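Local coordinates for protein VMB-1 (Vibrio alginolyticus, PDB 6JV4) that probably hydrolyses beta-lactam antibiotics to substituted beta-amino acids, as a subclass B1 metallo-beta-lactamase that binds two zinc ions, at residues A[109-113]-A[114-118]. Residues are numbered along the deposited sequence; the frame is centred on the assembly and turned at random.
Sequences KLLKL and NQKEV
A Schellman motif ends helix 105-113, identified by two backbone bonds: Lys116 N to Leu111 O, at 2.8 Å, and Gln115 N to Lys112 O, at 3.1 Å. Gln115 is its C-prime residue, and a phi of 53° turns the chain back along the helix. Both donors stand above the plane of the carbonyl they reach rather than on a lone pair.

Asn114, the first residue to leave helical geometry, adds a side-chain hydrogen bond to the last turn. Its ND2 lies 2.8 Å from Leu110 O on a nearly straight bond (177° at the hydrogen), with the acceptor in the plane of the amide. Asn114 N reaches the same oxygen at 3.2 Å from the opposite face of the carbonyl plane, so Leu110 O is gripped by two donors. CG of Asn114 lies anti to its own carbonyl carbon (chi1 -73°), which folds the amide back over the last turn.

The reversal also lays the returning chain against Leu111. Leu111 and Lys116 cross at about a right angle, Leu111 CD2 resting 3.9 Å from Lys116 CB, while the amine end of the lysine leads away. Leu111 CB and Val118 CG1 make an apolar contact at 4.5 Å. Beyond the turn, Leu111 packs on Ile91 of helix 91-96 and Glu117 OE2 accepts a hydrogen bond from ND2 of Asn95.

Leu110 and Asn114 both touch Phe83, which sits in sequence between the zinc ligands His82 and His84. With the Leu110 side chain about 10 Å from a bound zinc ion, the helix thus finishes near the metal site of this metallo-beta-lactamase fold in a Schellman motif leading toward edge strand 121-123.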
loop_
_atom_site.group_PDB
_atom_site.type_symbol
_atom_site.label_atom_id
_atom_site.label_comp_id
_atom_site.label_asym_id
_atom_site.label_seq_id
_atom_site.Cartn_x
_atom_site.Cartn_y
_atom_site.Cartn_z
ATOM N N LYS A 109 -1.733 0.372 16.659
ATOM C CA LYS A 109 -2.605 -0.388 17.596
ATOM C C LYS A 109 -2.595 -1.863 17.184
ATOM O O LYS A 109 -2.437 -2.751 18.087
ATOM C CB LYS A 109 -4.024 0.162 17.647
ATOM C CG LYS A 109 -4.985 -0.704 18.468
ATOM C CD LYS A 109 -6.371 -0.202 18.480
ATOM C CE LYS A 109 -7.137 -0.449 17.192
ATOM N NZ LYS A 109 -8.518 0.083 17.285
ATOM N N LEU A 110 -2.823 -2.134 15.908
ATOM C CA LEU A 110 -2.996 -3.526 15.423
ATOM C C LEU A 110 -1.650 -4.242 15.331
ATOM O O LEU A 110 -1.611 -5.452 15.661
ATOM C CB LEU A 110 -3.777 -3.513 14.118
ATOM C CG LEU A 110 -5.198 -2.992 14.299
ATOM C CD1 LEU A 110 -5.935 -2.859 12.983
ATOM C CD2 LEU A 110 -5.972 -3.898 15.228
ATOM N N LEU A 111 -0.565 -3.530 15.036
ATOM C CA LEU A 111 0.762 -4.187 15.102
ATOM C C LEU A 111 1.021 -4.561 16.564
ATOM O O LEU A 111 1.463 -5.721 16.825
ATOM C CB LEU A 111 1.825 -3.238 14.558
ATOM C CG LEU A 111 1.786 -2.999 13.054
ATOM C CD1 LEU A 111 2.685 -1.812 12.715
ATOM C CD2 LEU A 111 2.205 -4.214 12.257
ATOM N N LYS A 112 0.735 -3.654 17.487
ATOM C CA LYS A 112 1.040 -3.872 18.932
ATOM C C LYS A 112 0.192 -5.045 19.434
ATOM O O LYS A 112 0.720 -5.879 20.213
ATOM C CB LYS A 112 0.789 -2.604 19.728
ATOM C CG LYS A 112 1.163 -2.696 21.197
ATOM C CD LYS A 112 0.923 -1.401 21.944
ATOM C CE LYS A 112 0.505 -1.621 23.388
ATOM N NZ LYS A 112 1.493 -2.458 24.100
ATOM N N LEU A 113 -1.069 -5.131 18.999
ATOM C CA LEU A 113 -2.022 -6.194 19.417
ATOM C C LEU A 113 -1.449 -7.542 19.010
ATOM O O LEU A 113 -1.690 -8.533 19.739
ATOM C CB LEU A 113 -3.358 -5.969 18.697
ATOM C CG LEU A 113 -4.448 -7.018 18.911
ATOM C CD1 LEU A 113 -4.858 -7.063 20.376
ATOM C CD2 LEU A 113 -5.658 -6.687 18.046
ATOM N N ASN A 114 -0.721 -7.586 17.896
ATOM C CA ASN A 114 -0.151 -8.835 17.308
ATOM C C ASN A 114 1.326 -9.025 17.700
ATOM O O ASN A 114 1.973 -9.839 17.045
ATOM C CB ASN A 114 -0.316 -8.834 15.790
ATOM C CG ASN A 114 -1.759 -9.069 15.371
ATOM O OD1 ASN A 114 -2.123 -10.229 15.174
ATOM N ND2 ASN A 114 -2.583 -8.011 15.284
ATOM N N GLN A 115 1.809 -8.305 18.695
ATOM C CA GLN A 115 3.210 -8.363 19.166
ATOM C C GLN A 115 4.160 -8.144 17.985
ATOM O O GLN A 115 5.155 -8.865 17.861
ATOM C CB GLN A 115 3.483 -9.736 19.811
ATOM C CG GLN A 115 4.745 -9.725 20.641
ATOM C CD GLN A 115 4.404 -9.358 22.050
ATOM O OE1 GLN A 115 3.662 -8.414 22.294
ATOM N NE2 GLN A 115 4.862 -10.184 22.982
ATOM N N LYS A 116 3.895 -7.124 17.169
ATOM C CA LYS A 116 4.794 -6.666 16.087
ATOM C C LYS A 116 5.346 -5.286 16.440
ATOM O O LYS A 116 4.647 -4.478 17.125
ATOM C CB LYS A 116 4.022 -6.572 14.773
ATOM C CG LYS A 116 3.409 -7.877 14.309
ATOM C CD LYS A 116 4.411 -8.684 13.538
ATOM C CE LYS A 116 3.831 -9.863 12.796
ATOM N NZ LYS A 116 4.125 -11.109 13.538
ATOM N N GLU A 117 6.550 -5.020 15.946
ATOM C CA GLU A 117 7.219 -3.725 16.173
ATOM C C GLU A 117 6.375 -2.642 15.492
ATOM O O GLU A 117 6.015 -2.837 14.337
ATOM C CB GLU A 117 8.628 -3.786 15.592
ATOM C CG GLU A 117 9.488 -2.580 15.938
ATOM C CD GLU A 117 10.941 -2.726 15.503
ATOM O OE1 GLU A 117 11.383 -3.865 15.407
ATOM O OE2 GLU A 117 11.608 -1.703 15.221
ATOM N N VAL A 118 6.182 -1.523 16.176
ATOM C CA VAL A 118 5.439 -0.349 15.661
ATOM C C VAL A 118 6.382 0.512 14.844
ATOM O O VAL A 118 7.621 0.393 14.935
ATOM C CB VAL A 118 4.754 0.422 16.802
ATOM C CG1 VAL A 118 3.722 -0.444 17.498
ATOM C CG2 VAL A 118 5.735 1.049 17.780
#